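Local coordinates for uncharacterized protein (Ruminococcus gnavus, PDB 4QAN), which is of unknown function but has a cystatin-like fold, is a divergent member of the NTF2-like superfamily, and binds a magnesium ion, at residues A[280-285]-A[291-296]; A[77-82]-A[270-275]. All coordinates share one frame; numbering follows the deposited sequence.

Contact 1 of 2, residues A[280-285]-A[291-296]; sequences ARLYGK and NKLRGK
A 2.7 Å hydrogen bond from Lys285 NZ to Arg281 O draws together the two ends of a turn; Ala280, just before it, and Leu282, within it, lie against Leu293 of helix 287-296. NZ approaches the oxygen at a C=O...N angle of 152°, tilted 20° from the carbonyl plane. The aliphatic part of Lys285 points toward the helix but stays 4.9 Å from it at the nearest, Lys285 CE to Leu293 CD2; the contact itself is carried by methyl groups. Leu293 has its CG anti to the backbone N (chi1 170°), which extends both branches away from the helix toward the loop. Leu293 CD1 settles 4.0 Å from Ala280 CB. The other branch, Leu293 CD2, reaches two partners: it is 4.0 Å from Leu282 CD2 and 4.2 Å from Ala280 CB. Leu282 meets Leu293 at about a right angle, one methyl doing the touching. In the fold this is the connection between helix 254-275 and helix 287-296, where helix 287-296 folds back over the loop that leads into it, just before the strands of the mixed sheet begin. Ala65 of helix 61-67 and Leu76 lie on Leu282, and Leu73 lies on Ala280, which extends the apolar cluster into an earlier part of the chain. Lys292, next to Leu293 on the helix, is exposed and forms a salt bridge with Glu288.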
loop_
_atom_site.group_PDB
_atom_site.type_symbol
_atom_site.label_atom_id
_atom_site.label_comp_id
_atom_site.label_asym_id
_atom_site.label_seq_id
_atom_site.Cartn_x
_atom_site.Cartn_y
_atom_site.Cartn_z
ATOM N N ALA A 280 10.328 -5.571 14.379
ATOM C CA ALA A 280 10.120 -4.472 15.323
ATOM C C ALA A 280 8.662 -4.383 15.791
ATOM O O ALA A 280 7.728 -4.537 14.992
ATOM C CB ALA A 280 10.541 -3.148 14.691
ATOM N N ARG A 281 8.486 -4.136 17.084
ATOM C CA ARG A 281 7.165 -3.894 17.688
ATOM C C ARG A 281 7.004 -2.424 18.080
ATOM O O ARG A 281 7.984 -1.760 18.406
ATOM C CB ARG A 281 6.987 -4.762 18.928
ATOM C CG ARG A 281 6.296 -6.083 18.663
ATOM C CD ARG A 281 7.112 -6.993 17.774
ATOM N NE ARG A 281 6.519 -8.321 17.726
ATOM C CZ ARG A 281 6.978 -9.330 16.990
ATOM N NH1 ARG A 281 8.045 -9.174 16.216
ATOM N NH2 ARG A 281 6.359 -10.503 17.023
ATOM N N LEU A 282 5.772 -1.925 18.063
ATOM C CA LEU A 282 5.505 -0.532 18.442
ATOM C C LEU A 282 5.024 -0.352 19.878
ATOM O O LEU A 282 4.891 0.782 20.342
ATOM C CB LEU A 282 4.469 0.086 17.506
ATOM C CG LEU A 282 4.805 0.028 16.020
ATOM C CD1 LEU A 282 3.667 0.627 15.222
ATOM C CD2 LEU A 282 6.114 0.742 15.715
ATOM N N TYR A 283 4.755 -1.439 20.591
ATOM C CA TYR A 283 4.223 -1.314 21.952
ATOM C C TYR A 283 5.320 -1.058 22.967
ATOM O O TYR A 283 6.472 -1.469 22.777
ATOM C CB TYR A 283 3.392 -2.530 22.370
ATOM C CG TYR A 283 4.085 -3.880 22.360
ATOM C CD1 TYR A 283 5.055 -4.215 23.313
ATOM C CD2 TYR A 283 3.736 -4.847 21.428
ATOM C CE1 TYR A 283 5.662 -5.469 23.323
ATOM C CE2 TYR A 283 4.337 -6.104 21.429
ATOM C CZ TYR A 283 5.299 -6.410 22.376
ATOM O OH TYR A 283 5.897 -7.651 22.380
ATOM N N GLY A 284 4.940 -0.371 24.042
ATOM C CA GLY A 284 5.834 -0.112 25.164
ATOM C C GLY A 284 7.122 0.557 24.746
ATOM O O GLY A 284 8.202 0.186 25.210
ATOM N N LYS A 285 7.003 1.529 23.846
ATOM C CA LYS A 285 8.139 2.306 23.391
ATOM C C LYS A 285 7.875 3.783 23.648
ATOM O O LYS A 285 6.811 4.296 23.310
ATOM C CB LYS A 285 8.377 2.062 21.905
ATOM C CG LYS A 285 9.232 0.843 21.602
ATOM C CD LYS A 285 9.842 0.963 20.211
ATOM C CE LYS A 285 10.913 -0.084 19.963
ATOM N NZ LYS A 285 10.317 -1.439 19.801
ATOM N N ASN A 291 11.594 7.276 17.884
ATOM C CA ASN A 291 12.491 8.053 17.034
ATOM C C ASN A 291 13.725 7.262 16.609
ATOM O O ASN A 291 14.121 7.331 15.447
ATOM C CB ASN A 291 12.877 9.382 17.696
ATOM C CG ASN A 291 11.903 10.494 17.361
ATOM O OD1 ASN A 291 11.483 10.648 16.205
ATOM N ND2 ASN A 291 11.534 11.274 18.361
ATOM N N LYS A 292 14.312 6.488 17.515
ATOM C CA LYS A 292 15.435 5.627 17.123
ATOM C C LYS A 292 15.008 4.660 16.018
ATOM O O LYS A 292 15.732 4.472 15.035
ATOM C CB LYS A 292 16.020 4.855 18.313
ATOM C CG LYS A 292 17.107 5.613 19.082
ATOM C CD LYS A 292 16.533 6.812 19.838
ATOM C CE LYS A 292 17.594 7.677 20.506
ATOM N NZ LYS A 292 18.215 7.004 21.677
ATOM N N LEU A 293 13.828 4.058 16.169
ATOM C CA LEU A 293 13.347 3.089 15.183
ATOM C C LEU A 293 13.118 3.789 13.846
ATOM O O LEU A 293 13.473 3.272 12.804
ATOM C CB LEU A 293 12.079 2.390 15.683
ATOM C CG LEU A 293 11.322 1.531 14.666
ATOM C CD1 LEU A 293 12.216 0.421 14.151
ATOM C CD2 LEU A 293 10.035 0.967 15.260
ATOM N N ARG A 294 12.528 4.977 13.891
ATOM C CA ARG A 294 12.402 5.833 12.709
ATOM C C ARG A 294 13.758 5.983 12.001
ATOM O O ARG A 294 13.871 5.773 10.796
ATOM C CB ARG A 294 11.854 7.208 13.119
ATOM C CG ARG A 294 11.005 7.894 12.068
ATOM C CD ARG A 294 10.383 9.180 12.614
ATOM N NE ARG A 294 11.285 10.323 12.503
ATOM C CZ ARG A 294 11.011 11.547 12.951
ATOM N NH1 ARG A 294 9.862 11.805 13.566
ATOM N NH2 ARG A 294 11.900 12.520 12.801
ATOM N N GLY A 295 14.799 6.293 12.769
ATOM C CA GLY A 295 16.127 6.545 12.209
ATOM C C GLY A 295 16.707 5.320 11.551
ATOM O O GLY A 295 17.412 5.407 10.553
ATOM N N LYS A 296 16.367 4.173 12.117
ATOM C CA LYS A 296 16.829 2.871 11.663
ATOM C C LYS A 296 16.165 2.419 10.349
ATOM O O LYS A 296 16.652 1.497 9.680
ATOM C CB LYS A 296 16.542 1.888 12.797
ATOM C CG LYS A 296 17.238 0.544 12.754
ATOM C CD LYS A 296 17.174 -0.078 14.148
ATOM C CE LYS A 296 17.004 -1.587 14.101
ATOM N NZ LYS A 296 18.087 -2.241 13.318
#

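Contact 2 of 2, residues A[77-82]-A[270-275]; sequences PAPTSD and MLYGFL
Tyr272, on helix 254-275, reaches across to Ala78 and Pro79, and Pro79 is the centre of an inverse gamma turn in the loop between helices 61-67 and 87-108. The tight part is at the hydroxyl: Tyr272 OH lies 3.3 Å from Pro79 CD, which approaches the edge of the ring near its plane. Just beyond is the Ala78 backbone, with its CA 3.7 Å from the same Tyr272 OH. The rest is looser: the backbones stay well apart, at 9.6 Å between Ala78 CA and Tyr272 CA, and the phenol bridges the gap. With CG beside the backbone N and anti to the carbonyl carbon (chi1 -77°), the ring runs out from the helix toward the loop, bringing OH to Pro79, which meets it from the opposite direction. Contact is made almost wholly through the far end of the ring. Pro77, partly exposed, stands farther off, its O 4.5 Å from Tyr272 OH. Helix 87-108 holds the loop, Thr90 OG1 hydrogen-bonding to Ala78 O and Thr80 OG1. On the helix, Phe274 makes edge-to-face contacts with Tyr329 and Tyr336 of the mixed sheet. Within the turn, Thr80 N makes a weak bond to Ala78 O; just after it, Pro79 O accepts a hydrogen bond from Asp82 N at 3.1 Å.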
loop_
_atom_site.group_PDB
_atom_site.type_symbol
_atom_site.label_atom_id
_atom_site.label_comp_id
_atom_site.label_asym_id
_atom_site.label_seq_id
_atom_site.Cartn_x
_atom_site.Cartn_y
_atom_site.Cartn_z
ATOM N N PRO A 77 2.254 0.773 6.366
ATOM C CA PRO A 77 2.950 1.233 5.149
ATOM C C PRO A 77 4.291 1.911 5.433
ATOM O O PRO A 77 4.501 2.446 6.520
ATOM C CB PRO A 77 1.972 2.253 4.522
ATOM C CG PRO A 77 0.634 1.920 5.086
ATOM C CD PRO A 77 0.878 1.310 6.451
ATOM N N ALA A 78 5.184 1.882 4.451
ATOM C CA ALA A 78 6.553 2.390 4.614
ATOM C C ALA A 78 6.546 3.865 4.976
ATOM O O ALA A 78 5.598 4.566 4.607
ATOM C CB ALA A 78 7.351 2.167 3.330
ATOM N N PRO A 79 7.599 4.342 5.688
ATOM C CA PRO A 79 7.700 5.709 6.194
ATOM C C PRO A 79 8.127 6.770 5.147
ATOM O O PRO A 79 9.181 7.415 5.266
ATOM C CB PRO A 79 8.734 5.574 7.319
ATOM C CG PRO A 79 9.629 4.492 6.845
ATOM C CD PRO A 79 8.705 3.504 6.197
ATOM N N THR A 80 7.269 6.957 4.151
ATOM C CA THR A 80 7.538 7.858 3.045
ATOM C C THR A 80 7.612 9.312 3.502
ATOM O O THR A 80 8.354 10.098 2.930
ATOM C CB THR A 80 6.482 7.698 1.935
ATOM O OG1 THR A 80 6.746 6.489 1.221
ATOM C CG2 THR A 80 6.496 8.857 0.956
ATOM N N SER A 81 6.844 9.666 4.523
ATOM C CA SER A 81 6.881 11.026 5.078
ATOM C C SER A 81 8.240 11.367 5.703
ATOM O O SER A 81 8.582 12.534 5.806
ATOM C CB SER A 81 5.794 11.196 6.143
ATOM O OG SER A 81 6.036 10.359 7.268
ATOM N N ASP A 82 9.000 10.357 6.136
ATOM C CA ASP A 82 10.370 10.593 6.584
ATOM C C ASP A 82 11.385 10.383 5.466
ATOM O O ASP A 82 12.388 11.068 5.418
ATOM C CB ASP A 82 10.713 9.694 7.768
ATOM C CG ASP A 82 9.962 10.090 9.028
ATOM O OD1 ASP A 82 10.126 11.237 9.487
ATOM O OD2 ASP A 82 9.200 9.261 9.547
HETATM N N MSE A 270 11.292 -7.216 2.870
HETATM C CA MSE A 270 12.654 -7.593 2.519
HETATM C C MSE A 270 13.607 -6.484 2.917
HETATM O O MSE A 270 14.611 -6.737 3.566
HETATM C CB MSE A 270 12.739 -7.927 1.026
HETATM C CG MSE A 270 14.184 -8.291 0.690
HETATM SE SE MSE A 270 14.481 -8.748 -1.190
HETATM C CE MSE A 270 14.633 -6.912 -1.892
ATOM N N LEU A 271 13.300 -5.247 2.552
ATOM C CA LEU A 271 14.149 -4.124 2.933
ATOM C C LEU A 271 14.275 -4.014 4.458
ATOM O O LEU A 271 15.371 -3.738 4.974
ATOM C CB LEU A 271 13.617 -2.807 2.356
ATOM C CG LEU A 271 13.397 -2.760 0.845
ATOM C CD1 LEU A 271 12.780 -1.437 0.462
ATOM C CD2 LEU A 271 14.685 -3.001 0.069
ATOM N N TYR A 272 13.172 -4.239 5.183
ATOM C CA TYR A 272 13.204 -4.164 6.646
ATOM C C TYR A 272 14.125 -5.258 7.177
ATOM O O TYR A 272 14.801 -5.075 8.196
ATOM C CB TYR A 272 11.796 -4.297 7.241
ATOM C CG TYR A 272 10.906 -3.050 7.145
ATOM C CD1 TYR A 272 11.258 -1.940 6.361
ATOM C CD2 TYR A 272 9.714 -2.994 7.845
ATOM C CE1 TYR A 272 10.434 -0.832 6.296
ATOM C CE2 TYR A 272 8.876 -1.897 7.765
ATOM C CZ TYR A 272 9.240 -0.824 6.999
ATOM O OH TYR A 272 8.403 0.257 6.953
ATOM N N GLY A 273 14.181 -6.384 6.473
ATOM C CA GLY A 273 15.102 -7.471 6.842
ATOM C C GLY A 273 16.563 -7.036 6.816
ATOM O O GLY A 273 17.335 -7.359 7.730
ATOM N N PHE A 274 16.953 -6.312 5.767
ATOM C CA PHE A 274 18.334 -5.805 5.649
ATOM C C PHE A 274 18.577 -4.681 6.657
ATOM O O PHE A 274 19.672 -4.537 7.181
ATOM C CB PHE A 274 18.636 -5.287 4.236
ATOM C CG PHE A 274 18.643 -6.352 3.177
ATOM C CD1 PHE A 274 19.588 -7.360 3.189
ATOM C CD2 PHE A 274 17.725 -6.318 2.132
ATOM C CE1 PHE A 274 19.597 -8.331 2.204
ATOM C CE2 PHE A 274 17.727 -7.294 1.146
ATOM C CZ PHE A 274 18.674 -8.296 1.180
ATOM N N LEU A 275 17.549 -3.888 6.920
ATOM C CA LEU A 275 17.638 -2.834 7.918
ATOM C C LEU A 275 17.627 -3.344 9.357
ATOM O O LEU A 275 17.896 -2.575 10.277
ATOM C CB LEU A 275 16.491 -1.856 7.737
ATOM C CG LEU A 275 16.516 -1.045 6.446
ATOM C CD1 LEU A 275 15.157 -0.402 6.180
ATOM C CD2 LEU A 275 17.601 0.006 6.523
#

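From the N terminus, the chain passes helix 61-67 and lays down loop 77-82, then runs through helix 87-108, the five-strand antiparallel sheet and helix 221-234 before helix 254-275 returns to that loop. Contact 2 thus closes a loop of nearly 190 residues and joins the two halves of the protein. Contact 1 follows in series, neither crossing nor enclosed: five residues separate its segments, and it seals the turn from helix 254-275 into helix 287-296. The centres of the two contacts lie about 12 Å apart. Lys296 NZ probably hydrogen-bonds to Leu275 O at 3.1 Å, while Arg294 and Asp82 form a long, weak ion pair between helix 287-296 and the early loop.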